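Local coordinates for protein putative polysaccharide binding proteins (DUF1812) (Bacteroides thetaiotaomicron VPI-5482, PDB 3GF8) that is of unknown function but, as an outer-membrane lipoprotein of the FimB/Mfa2 family, probably takes part in the assembly of bacterial fimbriae, at residues F20-N25 / T122-E127; I146-I151 / H183-L188; T248-K253 / Q258-R263; V280-N285 / H289-E294. All blocks are in the same frame, centred on the assembly; numbering follows the deposited sequence.

Contact 1 of 4, residues F20-N25 / T122-E127; sequences FKYDYN and TLWYGE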
# COMPACT_ATOMS: atom_id res chain seq x y z
N PHE A 20 -7.34 2.06 -17.48
CA PHE A 20 -6.98 1.80 -16.08
C PHE A 20 -7.88 2.62 -15.18
O PHE A 20 -8.11 3.82 -15.43
CB PHE A 20 -5.54 2.19 -15.80
CG PHE A 20 -4.54 1.43 -16.63
CD1 PHE A 20 -4.22 1.84 -17.92
CD2 PHE A 20 -3.94 0.29 -16.12
CE1 PHE A 20 -3.29 1.14 -18.67
CE2 PHE A 20 -3.04 -0.42 -16.87
CZ PHE A 20 -2.72 0.02 -18.15
N LYS A 21 -8.40 2.00 -14.12
CA LYS A 21 -9.17 2.82 -13.14
C LYS A 21 -8.65 2.61 -11.74
O LYS A 21 -8.15 1.53 -11.42
CB LYS A 21 -10.67 2.53 -13.22
CG LYS A 21 -11.14 1.10 -12.88
CD LYS A 21 -12.69 1.05 -12.90
CE LYS A 21 -13.26 -0.24 -12.43
NZ LYS A 21 -12.98 -0.44 -11.02
N TYR A 22 -8.80 3.66 -10.91
CA TYR A 22 -8.48 3.62 -9.51
C TYR A 22 -9.64 4.21 -8.72
O TYR A 22 -9.58 5.37 -8.29
CB TYR A 22 -7.16 4.37 -9.20
CG TYR A 22 -6.87 4.48 -7.73
CD1 TYR A 22 -7.05 3.39 -6.86
CD2 TYR A 22 -6.48 5.69 -7.18
CE1 TYR A 22 -6.81 3.53 -5.46
CE2 TYR A 22 -6.24 5.82 -5.82
CZ TYR A 22 -6.42 4.75 -4.97
OH TYR A 22 -6.16 4.95 -3.61
N ASP A 23 -10.69 3.40 -8.54
CA ASP A 23 -11.85 3.81 -7.77
C ASP A 23 -11.99 3.00 -6.51
O ASP A 23 -12.88 3.29 -5.68
CB ASP A 23 -13.14 3.74 -8.60
CG ASP A 23 -13.48 2.32 -9.09
OD1 ASP A 23 -12.77 1.34 -8.82
OD2 ASP A 23 -14.48 2.20 -9.81
N TYR A 24 -11.11 2.02 -6.32
CA TYR A 24 -11.11 1.23 -5.06
C TYR A 24 -10.44 2.03 -3.88
O TYR A 24 -9.36 1.70 -3.40
CB TYR A 24 -10.48 -0.14 -5.30
CG TYR A 24 -10.91 -1.21 -4.33
CD1 TYR A 24 -12.22 -1.63 -4.26
CD2 TYR A 24 -10.00 -1.83 -3.50
CE1 TYR A 24 -12.61 -2.62 -3.38
CE2 TYR A 24 -10.38 -2.81 -2.61
CZ TYR A 24 -11.69 -3.21 -2.57
OH TYR A 24 -12.08 -4.20 -1.69
N ASN A 25 -11.14 3.07 -3.43
CA ASN A 25 -10.63 3.98 -2.42
C ASN A 25 -11.78 4.43 -1.52
O ASN A 25 -12.91 4.05 -1.78
CB ASN A 25 -9.93 5.17 -3.06
CG ASN A 25 -10.78 5.87 -4.09
OD1 ASN A 25 -11.88 6.35 -3.81
ND2 ASN A 25 -10.27 5.93 -5.32
N THR A 122 4.17 5.82 -4.76
CA THR A 122 2.96 5.07 -4.51
C THR A 122 2.82 3.98 -5.56
O THR A 122 3.08 4.21 -6.76
CB THR A 122 1.73 5.97 -4.50
OG1 THR A 122 1.85 6.86 -3.39
CG2 THR A 122 0.41 5.15 -4.38
N LEU A 123 2.47 2.80 -5.04
CA LEU A 123 2.40 1.59 -5.82
C LEU A 123 0.95 1.08 -5.91
O LEU A 123 0.28 0.97 -4.87
CB LEU A 123 3.27 0.52 -5.16
CG LEU A 123 3.33 -0.80 -5.93
CD1 LEU A 123 4.10 -0.58 -7.24
CD2 LEU A 123 3.98 -1.86 -5.06
N TRP A 124 0.50 0.80 -7.13
CA TRP A 124 -0.82 0.16 -7.35
C TRP A 124 -0.68 -1.17 -8.08
O TRP A 124 0.16 -1.31 -8.98
CB TRP A 124 -1.77 1.05 -8.19
CG TRP A 124 -2.24 2.33 -7.57
CD1 TRP A 124 -3.41 2.53 -6.91
CD2 TRP A 124 -1.58 3.60 -7.62
NE1 TRP A 124 -3.51 3.85 -6.52
CE2 TRP A 124 -2.40 4.53 -6.94
CE3 TRP A 124 -0.37 4.05 -8.16
CZ2 TRP A 124 -2.04 5.87 -6.76
CZ3 TRP A 124 -0.02 5.40 -7.99
CH2 TRP A 124 -0.86 6.29 -7.31
N TYR A 125 -1.53 -2.12 -7.68
CA TYR A 125 -1.60 -3.45 -8.29
C TYR A 125 -2.80 -3.49 -9.23
O TYR A 125 -3.89 -3.04 -8.89
CB TYR A 125 -1.72 -4.51 -7.21
CG TYR A 125 -2.05 -5.86 -7.76
CD1 TYR A 125 -1.08 -6.64 -8.37
CD2 TYR A 125 -3.35 -6.38 -7.67
CE1 TYR A 125 -1.37 -7.89 -8.89
CE2 TYR A 125 -3.66 -7.64 -8.18
CZ TYR A 125 -2.68 -8.39 -8.81
OH TYR A 125 -2.98 -9.61 -9.33
N GLY A 126 -2.59 -4.01 -10.43
CA GLY A 126 -3.63 -4.10 -11.44
C GLY A 126 -4.05 -5.52 -11.50
O GLY A 126 -3.25 -6.38 -11.87
N GLU A 127 -5.31 -5.79 -11.16
CA GLU A 127 -5.78 -7.17 -11.05
C GLU A 127 -5.79 -7.88 -12.41
O GLU A 127 -5.90 -7.23 -13.49
CB GLU A 127 -7.18 -7.22 -10.43
CG GLU A 127 -7.35 -6.31 -9.22
CD GLU A 127 -8.68 -6.51 -8.54
OE1 GLU A 127 -8.86 -7.56 -7.91
OE2 GLU A 127 -9.54 -5.61 -8.62
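Tyr22 and Trp124 make this contact as a T-shaped aromatic pair. The indole turns its edge to the phenol ring, with Trp124 NE1 above the centre of the face, 3.4 Å from Tyr22 CZ. The ring planes stand at 68°, so the pyrrole edge meets a flat surface and does not lie along it. Beside NE1, Trp124 CD1 packs 3.7 Å from Tyr22 CD1. With its CG anti to the backbone N (chi1 174°), Tyr22 turns its ring toward the indole. Both rings are buried and closely enclosed. Asn25 ND2 lies over the other face of the phenol, and Thr122 CG2 sits 3.4 Å above the indole plane, off toward its rim. With a leucine at Tyr22, the indole edge would probably lose the aromatic face it rests on, and a gap would be likely to open between Trp124 and Asn25. The looser side lies beyond Tyr22, where Lys21 and Asp23 are partly exposed. There Lys21 NZ forms a salt bridge of 2.8 Å to Asp23 OD1, meeting the carboxylate on the syn side but tilted out of its plane, and also bonds to Asn144 OD1. The aromatic pair joins the end of strand 16-21 to the start of strand 124-133, both of which pair with strand 139-158, the first in parallel and the second antiparallel. This core arrangement is consistent with the beta-sandwich of the transthyretin clan, to which this fimbrial anchor family belongs.

Contact 2 of 4, residues I146-I151 / H183-L188; sequences IRDTKI and HDNSLL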
# COMPACT_ATOMS: atom_id res chain seq x y z
N ILE A 146 -5.48 -1.35 -7.25
CA ILE A 146 -5.55 -1.43 -5.80
C ILE A 146 -4.27 -0.86 -5.20
O ILE A 146 -3.16 -1.29 -5.55
CB ILE A 146 -5.69 -2.91 -5.38
CG1 ILE A 146 -7.04 -3.48 -5.90
CG2 ILE A 146 -5.57 -3.09 -3.85
CD1 ILE A 146 -7.19 -4.89 -5.62
N ARG A 147 -4.42 0.08 -4.26
CA ARG A 147 -3.27 0.74 -3.69
C ARG A 147 -2.63 -0.15 -2.68
O ARG A 147 -3.31 -0.68 -1.79
CB ARG A 147 -3.62 2.09 -3.08
CG ARG A 147 -2.39 2.84 -2.66
CD ARG A 147 -2.64 4.33 -2.42
NE ARG A 147 -1.61 4.89 -1.55
CZ ARG A 147 -1.55 6.15 -1.16
NH1 ARG A 147 -2.47 7.02 -1.53
NH2 ARG A 147 -0.55 6.55 -0.40
N ASP A 148 -1.31 -0.31 -2.81
CA ASP A 148 -0.57 -1.25 -1.96
C ASP A 148 0.29 -0.57 -0.89
O ASP A 148 0.65 -1.18 0.14
CB ASP A 148 0.34 -2.12 -2.85
CG ASP A 148 -0.37 -3.35 -3.43
OD1 ASP A 148 -1.55 -3.61 -3.11
OD2 ASP A 148 0.28 -4.06 -4.22
N THR A 149 0.68 0.67 -1.15
CA THR A 149 1.50 1.41 -0.22
C THR A 149 0.60 2.27 0.68
O THR A 149 -0.42 2.83 0.23
CB THR A 149 2.54 2.25 -0.95
OG1 THR A 149 1.92 2.97 -2.01
CG2 THR A 149 3.64 1.36 -1.51
N LYS A 150 0.96 2.32 1.96
CA LYS A 150 0.11 2.91 2.98
C LYS A 150 0.91 3.96 3.79
O LYS A 150 2.00 3.70 4.32
CB LYS A 150 -0.42 1.79 3.88
CG LYS A 150 -1.14 0.69 3.13
CD LYS A 150 -2.48 1.18 2.50
CE LYS A 150 -2.90 0.33 1.31
NZ LYS A 150 -4.31 0.65 0.83
N ILE A 151 0.36 5.16 3.87
CA ILE A 151 1.01 6.25 4.55
C ILE A 151 0.29 6.42 5.87
O ILE A 151 -0.94 6.35 5.94
CB ILE A 151 0.99 7.49 3.67
CG1 ILE A 151 1.86 7.22 2.42
CG2 ILE A 151 1.50 8.69 4.47
CD1 ILE A 151 1.95 8.34 1.47
N HIS A 183 2.36 -12.06 -8.28
CA HIS A 183 1.54 -11.60 -9.43
C HIS A 183 0.05 -11.45 -9.09
O HIS A 183 -0.70 -10.77 -9.82
CB HIS A 183 1.64 -12.62 -10.57
CG HIS A 183 0.93 -13.89 -10.27
ND1 HIS A 183 1.50 -14.90 -9.53
CD2 HIS A 183 -0.34 -14.28 -10.55
CE1 HIS A 183 0.62 -15.88 -9.40
NE2 HIS A 183 -0.50 -15.52 -10.01
N ASP A 184 -0.37 -12.12 -8.02
CA ASP A 184 -1.74 -12.02 -7.50
C ASP A 184 -1.88 -11.00 -6.34
O ASP A 184 -2.94 -10.93 -5.70
CB ASP A 184 -2.24 -13.41 -7.04
CG ASP A 184 -1.43 -14.00 -5.86
OD1 ASP A 184 -0.42 -13.41 -5.38
OD2 ASP A 184 -1.83 -15.05 -5.37
N ASN A 185 -0.84 -10.21 -6.09
CA ASN A 185 -0.78 -9.20 -5.02
C ASN A 185 -0.63 -9.81 -3.61
O ASN A 185 -0.77 -9.11 -2.62
CB ASN A 185 -1.99 -8.23 -5.09
CG ASN A 185 -1.68 -6.82 -4.55
OD1 ASN A 185 -0.55 -6.33 -4.65
ND2 ASN A 185 -2.68 -6.17 -3.99
N SER A 186 -0.33 -11.10 -3.52
CA SER A 186 -0.19 -11.71 -2.20
C SER A 186 1.22 -11.54 -1.67
O SER A 186 2.20 -11.40 -2.43
CB SER A 186 -0.57 -13.19 -2.23
OG SER A 186 0.35 -13.94 -3.03
N LEU A 187 1.33 -11.54 -0.36
CA LEU A 187 2.63 -11.42 0.29
C LEU A 187 3.40 -12.73 0.17
O LEU A 187 2.99 -13.76 0.68
CB LEU A 187 2.48 -11.01 1.75
CG LEU A 187 2.21 -9.53 2.09
CD1 LEU A 187 1.04 -9.01 1.37
CD2 LEU A 187 1.99 -9.45 3.60
N LEU A 188 4.52 -12.68 -0.55
CA LEU A 188 5.46 -13.79 -0.63
C LEU A 188 6.31 -13.82 0.63
O LEU A 188 6.36 -12.85 1.40
CB LEU A 188 6.35 -13.63 -1.87
CG LEU A 188 5.59 -13.48 -3.19
CD1 LEU A 188 6.53 -13.37 -4.42
CD2 LEU A 188 4.61 -14.65 -3.37
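Asp148 and Asn185 reach for each other from opposite directions, joining the loop between strands 180-182 and 193-195 to the irregular break in strand 139-158, a long strand of the beta-rich fold of the fimbrillin superfamily. Their flat ends meet almost in one plane: carboxylate and amide are only 12° apart. Asn185 ND2 donates to Asp148 OD1 over 2.9 Å at an N-H...O angle of 158°. The bond uses the syn lone pair of that oxygen, and the acceptor lies in the amide plane, so the amide is held in nearly the same plane as the carboxylate. Ile146 adds a looser apolar flank, its CG2 4.2 Å from Asn185 ND2. Trp82 and Tyr125 touch both polar side chains and help bury them, while Arg216 makes a long, weak ion pair with Asp148 OD1. The break in the strand is tied back on itself: Arg147 NE bonds to Thr149 O, and Lys150 NZ comes from above the carbonyl plane of Arg147 O, 3.1 Å away. Lys150 NZ also reaches Ser265 OG. On the loop side, Asn185 sits inside an Asx turn, where Asp184 OD1 accepts both from Ser186 N at 3.0 Å and from Ser186 OG.

Contact 3 of 4, residues T248-K253 / Q258-R263; sequences TNAEGK and QEYLDR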
# COMPACT_ATOMS: atom_id res chain seq x y z
N THR A 248 -11.72 -0.79 14.58
CA THR A 248 -12.39 0.46 14.28
C THR A 248 -13.59 0.15 13.42
O THR A 248 -13.89 -1.02 13.13
CB THR A 248 -11.47 1.48 13.61
OG1 THR A 248 -11.04 0.99 12.34
CG2 THR A 248 -10.26 1.78 14.51
N ASN A 249 -14.27 1.20 12.99
CA ASN A 249 -15.50 1.04 12.18
C ASN A 249 -15.32 1.27 10.68
O ASN A 249 -16.29 1.58 9.98
CB ASN A 249 -16.56 2.03 12.72
CG ASN A 249 -16.07 3.53 12.71
OD1 ASN A 249 -14.85 3.84 12.63
ND2 ASN A 249 -17.03 4.44 12.80
N ALA A 250 -14.09 1.14 10.18
CA ALA A 250 -13.80 1.49 8.77
C ALA A 250 -14.36 2.89 8.45
O ALA A 250 -15.01 3.14 7.42
CB ALA A 250 -14.37 0.45 7.83
N GLU A 251 -14.12 3.79 9.39
CA GLU A 251 -14.49 5.19 9.23
C GLU A 251 -15.97 5.37 8.96
O GLU A 251 -16.38 6.23 8.21
CB GLU A 251 -13.60 5.85 8.17
CG GLU A 251 -12.11 5.79 8.59
CD GLU A 251 -11.19 6.47 7.59
OE1 GLU A 251 -11.60 7.52 7.04
OE2 GLU A 251 -10.06 5.97 7.38
N GLY A 252 -16.77 4.52 9.59
CA GLY A 252 -18.22 4.64 9.51
C GLY A 252 -18.80 3.90 8.35
O GLY A 252 -19.99 3.98 8.11
N LYS A 253 -17.97 3.17 7.60
CA LYS A 253 -18.49 2.46 6.45
C LYS A 253 -18.73 1.01 6.78
O LYS A 253 -18.35 0.52 7.86
CB LYS A 253 -17.57 2.63 5.24
CG LYS A 253 -17.38 4.11 4.90
CD LYS A 253 -17.41 4.36 3.41
CE LYS A 253 -16.78 5.70 3.04
NZ LYS A 253 -17.58 6.83 3.53
N GLN A 258 -10.28 -6.19 5.41
CA GLN A 258 -9.36 -6.14 4.26
C GLN A 258 -9.76 -5.06 3.27
O GLN A 258 -8.92 -4.42 2.65
CB GLN A 258 -9.27 -7.46 3.52
CG GLN A 258 -8.13 -7.45 2.44
CD GLN A 258 -6.76 -7.17 3.05
OE1 GLN A 258 -6.32 -7.90 3.91
NE2 GLN A 258 -6.11 -6.07 2.62
N GLU A 259 -11.07 -4.87 3.11
CA GLU A 259 -11.56 -3.89 2.21
C GLU A 259 -11.25 -2.50 2.68
O GLU A 259 -10.88 -1.65 1.87
CB GLU A 259 -13.05 -4.04 1.99
CG GLU A 259 -13.56 -3.04 0.96
CD GLU A 259 -14.96 -3.35 0.46
OE1 GLU A 259 -15.60 -4.33 0.96
OE2 GLU A 259 -15.41 -2.60 -0.45
N TYR A 260 -11.37 -2.26 3.99
CA TYR A 260 -10.97 -0.97 4.56
C TYR A 260 -9.46 -0.76 4.40
O TYR A 260 -9.00 0.29 3.95
CB TYR A 260 -11.34 -0.89 6.02
CG TYR A 260 -10.85 0.36 6.69
CD1 TYR A 260 -11.20 1.61 6.20
CD2 TYR A 260 -10.06 0.30 7.84
CE1 TYR A 260 -10.76 2.76 6.84
CE2 TYR A 260 -9.65 1.44 8.49
CZ TYR A 260 -9.99 2.67 7.98
OH TYR A 260 -9.57 3.79 8.61
N LEU A 261 -8.69 -1.78 4.74
CA LEU A 261 -7.23 -1.69 4.61
C LEU A 261 -6.78 -1.40 3.15
O LEU A 261 -5.79 -0.67 2.93
CB LEU A 261 -6.58 -2.96 5.12
CG LEU A 261 -6.75 -3.22 6.62
CD1 LEU A 261 -6.01 -4.54 7.00
CD2 LEU A 261 -6.27 -2.02 7.44
N ASP A 262 -7.48 -1.95 2.18
CA ASP A 262 -7.12 -1.74 0.77
C ASP A 262 -7.59 -0.39 0.30
O ASP A 262 -6.84 0.32 -0.42
CB ASP A 262 -7.75 -2.77 -0.15
CG ASP A 262 -7.13 -4.13 -0.01
OD1 ASP A 262 -5.94 -4.24 0.35
OD2 ASP A 262 -7.85 -5.10 -0.27
N ARG A 263 -8.80 -0.04 0.68
CA ARG A 263 -9.40 1.21 0.19
C ARG A 263 -8.78 2.45 0.78
O ARG A 263 -8.65 3.46 0.10
CB ARG A 263 -10.89 1.24 0.47
CG ARG A 263 -11.76 0.62 -0.59
CD ARG A 263 -13.21 0.92 -0.25
NE ARG A 263 -14.12 0.08 -1.01
CZ ARG A 263 -14.55 0.35 -2.24
NH1 ARG A 263 -14.18 1.46 -2.90
NH2 ARG A 263 -15.38 -0.51 -2.82
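The Tyr260 ring has Ala250 over one face and Glu251 at its edge. Ala250 CA stands 3.7 Å from the ring centroid and 11° off the normal, a CH-pi contact, while Ala250 CB packs 3.7 Å from Tyr260 CG near the root of the ring. Glu251 OE2 lies in the ring plane and accepts from Tyr260 OH at 2.6 Å, through its anti lone pair. The carboxylate is turned 85° from the ring. A chi1 of 175° sets CG opposite the backbone N and carries the phenol away from helix 257-263 to Ala250 and Glu251. Farther along, Thr248 OG1 approaches Tyr260 CE2 obliquely, its own hydrogen bond going to Leu245 O. On the helix, Arg263 grips Glu259 OE2 side-on through NE and NH2. Gln264 NE2 and Asn285 ND2 also donate to Glu251 OE2. A phenylalanine at Tyr260 could still pack against Ala250, but Glu251 would probably lose the phenol donor and be less firmly fixed against the helix. Three donors converging on one carboxylate oxygen should favour its charged form and make Glu251 a polar junction between the loop, the helix end and the neighbouring beta hairpin.

Contact 4 of 4, residues V280-N285 / H289-E294; sequences VQIVVN and HRIQEE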
# COMPACT_ATOMS: atom_id res chain seq x y z
N VAL A 280 -5.25 4.61 25.86
CA VAL A 280 -6.58 4.75 26.42
C VAL A 280 -7.59 4.86 25.29
O VAL A 280 -8.65 4.19 25.30
CB VAL A 280 -6.66 5.93 27.36
CG1 VAL A 280 -8.09 6.08 27.87
CG2 VAL A 280 -5.66 5.71 28.50
N GLN A 281 -7.24 5.67 24.30
CA GLN A 281 -8.05 5.80 23.12
C GLN A 281 -7.19 6.22 21.96
O GLN A 281 -6.12 6.78 22.18
CB GLN A 281 -9.17 6.83 23.34
CG GLN A 281 -8.67 8.17 23.81
CD GLN A 281 -9.68 9.30 23.58
OE1 GLN A 281 -10.86 9.20 23.98
NE2 GLN A 281 -9.22 10.39 22.96
N ILE A 282 -7.67 5.92 20.76
CA ILE A 282 -7.06 6.40 19.54
C ILE A 282 -8.05 7.22 18.71
O ILE A 282 -9.27 7.09 18.83
CB ILE A 282 -6.48 5.23 18.68
CG1 ILE A 282 -7.59 4.38 18.07
CG2 ILE A 282 -5.56 4.40 19.54
CD1 ILE A 282 -7.13 3.08 17.51
N VAL A 283 -7.51 8.05 17.84
CA VAL A 283 -8.33 8.74 16.90
C VAL A 283 -7.74 8.39 15.56
O VAL A 283 -6.56 8.64 15.33
CB VAL A 283 -8.33 10.20 17.16
CG1 VAL A 283 -9.18 10.99 16.06
CG2 VAL A 283 -8.89 10.45 18.50
N VAL A 284 -8.55 7.75 14.72
CA VAL A 284 -8.15 7.37 13.37
C VAL A 284 -8.94 8.21 12.40
O VAL A 284 -10.15 8.10 12.33
CB VAL A 284 -8.38 5.89 13.10
CG1 VAL A 284 -7.88 5.49 11.68
CG2 VAL A 284 -7.73 5.07 14.20
N ASN A 285 -8.25 9.07 11.68
CA ASN A 285 -8.90 9.98 10.73
C ASN A 285 -10.18 10.61 11.32
O ASN A 285 -11.24 10.59 10.71
CB ASN A 285 -9.18 9.24 9.41
CG ASN A 285 -7.91 8.80 8.69
OD1 ASN A 285 -6.85 9.37 8.91
ND2 ASN A 285 -8.01 7.76 7.82
N HIS A 289 -11.92 6.08 19.16
CA HIS A 289 -12.14 4.70 19.65
C HIS A 289 -11.43 4.41 20.99
O HIS A 289 -10.20 4.55 21.10
CB HIS A 289 -11.63 3.70 18.62
CG HIS A 289 -12.22 3.90 17.25
ND1 HIS A 289 -13.53 3.59 16.95
CD2 HIS A 289 -11.67 4.37 16.11
CE1 HIS A 289 -13.76 3.87 15.68
NE2 HIS A 289 -12.64 4.35 15.15
N ARG A 290 -12.22 4.06 22.01
CA ARG A 290 -11.71 3.56 23.29
C ARG A 290 -10.99 2.22 23.08
O ARG A 290 -11.44 1.39 22.31
CB ARG A 290 -12.86 3.34 24.28
CG ARG A 290 -12.44 2.95 25.73
CD ARG A 290 -11.95 4.20 26.47
NE ARG A 290 -11.76 4.05 27.92
CZ ARG A 290 -10.74 3.43 28.52
NH1 ARG A 290 -9.79 2.85 27.78
NH2 ARG A 290 -10.68 3.37 29.86
N ILE A 291 -9.83 2.04 23.71
CA ILE A 291 -9.15 0.76 23.58
C ILE A 291 -9.49 0.01 24.84
O ILE A 291 -9.32 0.53 25.93
CB ILE A 291 -7.66 0.89 23.39
CG1 ILE A 291 -7.36 1.72 22.14
CG2 ILE A 291 -7.04 -0.52 23.29
CD1 ILE A 291 -7.55 0.93 20.82
N GLN A 292 -10.04 -1.18 24.69
CA GLN A 292 -10.34 -2.00 25.87
C GLN A 292 -9.03 -2.61 26.37
O GLN A 292 -8.30 -3.26 25.60
CB GLN A 292 -11.36 -3.11 25.57
CG GLN A 292 -12.74 -2.61 25.13
CD GLN A 292 -13.34 -1.60 26.10
OE1 GLN A 292 -13.33 -1.81 27.31
NE2 GLN A 292 -13.86 -0.49 25.58
N GLU A 293 -8.74 -2.38 27.63
CA GLU A 293 -7.46 -2.80 28.24
C GLU A 293 -7.06 -4.25 27.89
O GLU A 293 -5.90 -4.52 27.55
CB GLU A 293 -7.48 -2.58 29.76
CG GLU A 293 -6.14 -2.14 30.27
CD GLU A 293 -6.13 -1.81 31.74
OE1 GLU A 293 -7.20 -1.42 32.30
OE2 GLU A 293 -5.02 -1.92 32.31
N GLU A 294 -8.03 -5.14 27.91
CA GLU A 294 -7.79 -6.56 27.58
C GLU A 294 -7.34 -6.74 26.12
O GLU A 294 -6.73 -7.74 25.78
CB GLU A 294 -9.05 -7.42 27.85
CG GLU A 294 -9.62 -7.34 29.29
CD GLU A 294 -10.38 -6.02 29.61
OE1 GLU A 294 -10.58 -5.18 28.70
OE2 GLU A 294 -10.78 -5.82 30.79
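Val280 O is gripped by two donors of segment 289-294. Ile291 N gives a practically straight bond, 2.9 Å long with an N-H...O angle of 179°, though it comes from above the carbonyl plane. Arg290 NH1 adds a weak one at 3.0 Å and 129°. The arginine gets there because its chain, with CG anti to the backbone N, bends at chi2 (77°), which brings its end to Val280. Its guanidinium then lies across Val280, whose CG1 sits 3.6 Å above one face, offset toward the rim. Farther into the hairpin, Ile282 and His289 form an antiparallel hydrogen-bonded pair, each donating its N to the other's O at 2.9 Å. The next pair, Gln281 with Arg290, is non-hydrogen-bonded, and there Gln281 CA makes a CA-H...O contact of 3.2 Å with His289 O. Val280 and Gln281 both face Phe272 on the adjoining strand 266-273, a classic beta bulge. The apolar weight falls on the sheet face that bears Ile282: its CD1 meets Ile291 CD1 at 4.0 Å, and its CG1 packs near His289 CB. Val284 CG2 approaches the edge of the His289 ring near its plane. Helix 241-246 covers this face, Tyr244 touching both isoleucines and Leu245 touching Val284. The chemistry is thus divided: backbone bonds set the register of the hairpin, apolar side chains seal it to the helix, and at the exposed side the charged Arg290 supplements the bond at the bulge carbonyl.

Overall arrangement
Contacts 1 to 4 follow one another along the chain, each closing before the next opens. Contacts 1 and 2 lie nearest the middle, their centres about 10 Å apart; strand 124-133 of contact 1 and strand 139-158 of contact 2 are antiparallel neighbours, and Tyr125 OH bonds to His183 O between them. Helix 257-263 of contact 3 reaches back to both: Arg263 NH1 meets Asn25 O, and Lys150 NZ meets Leu261 O. The centre of contact 3 is about 16 Å from those of contacts 2 and 4, and its loop touches the contact 4 hairpin. Contact 4 stands about 30 Å from contact 1, centre to centre, without touching it. Contact 3 thus bridges the central strands and the C-terminal hairpin of this elongated, beta-rich protein.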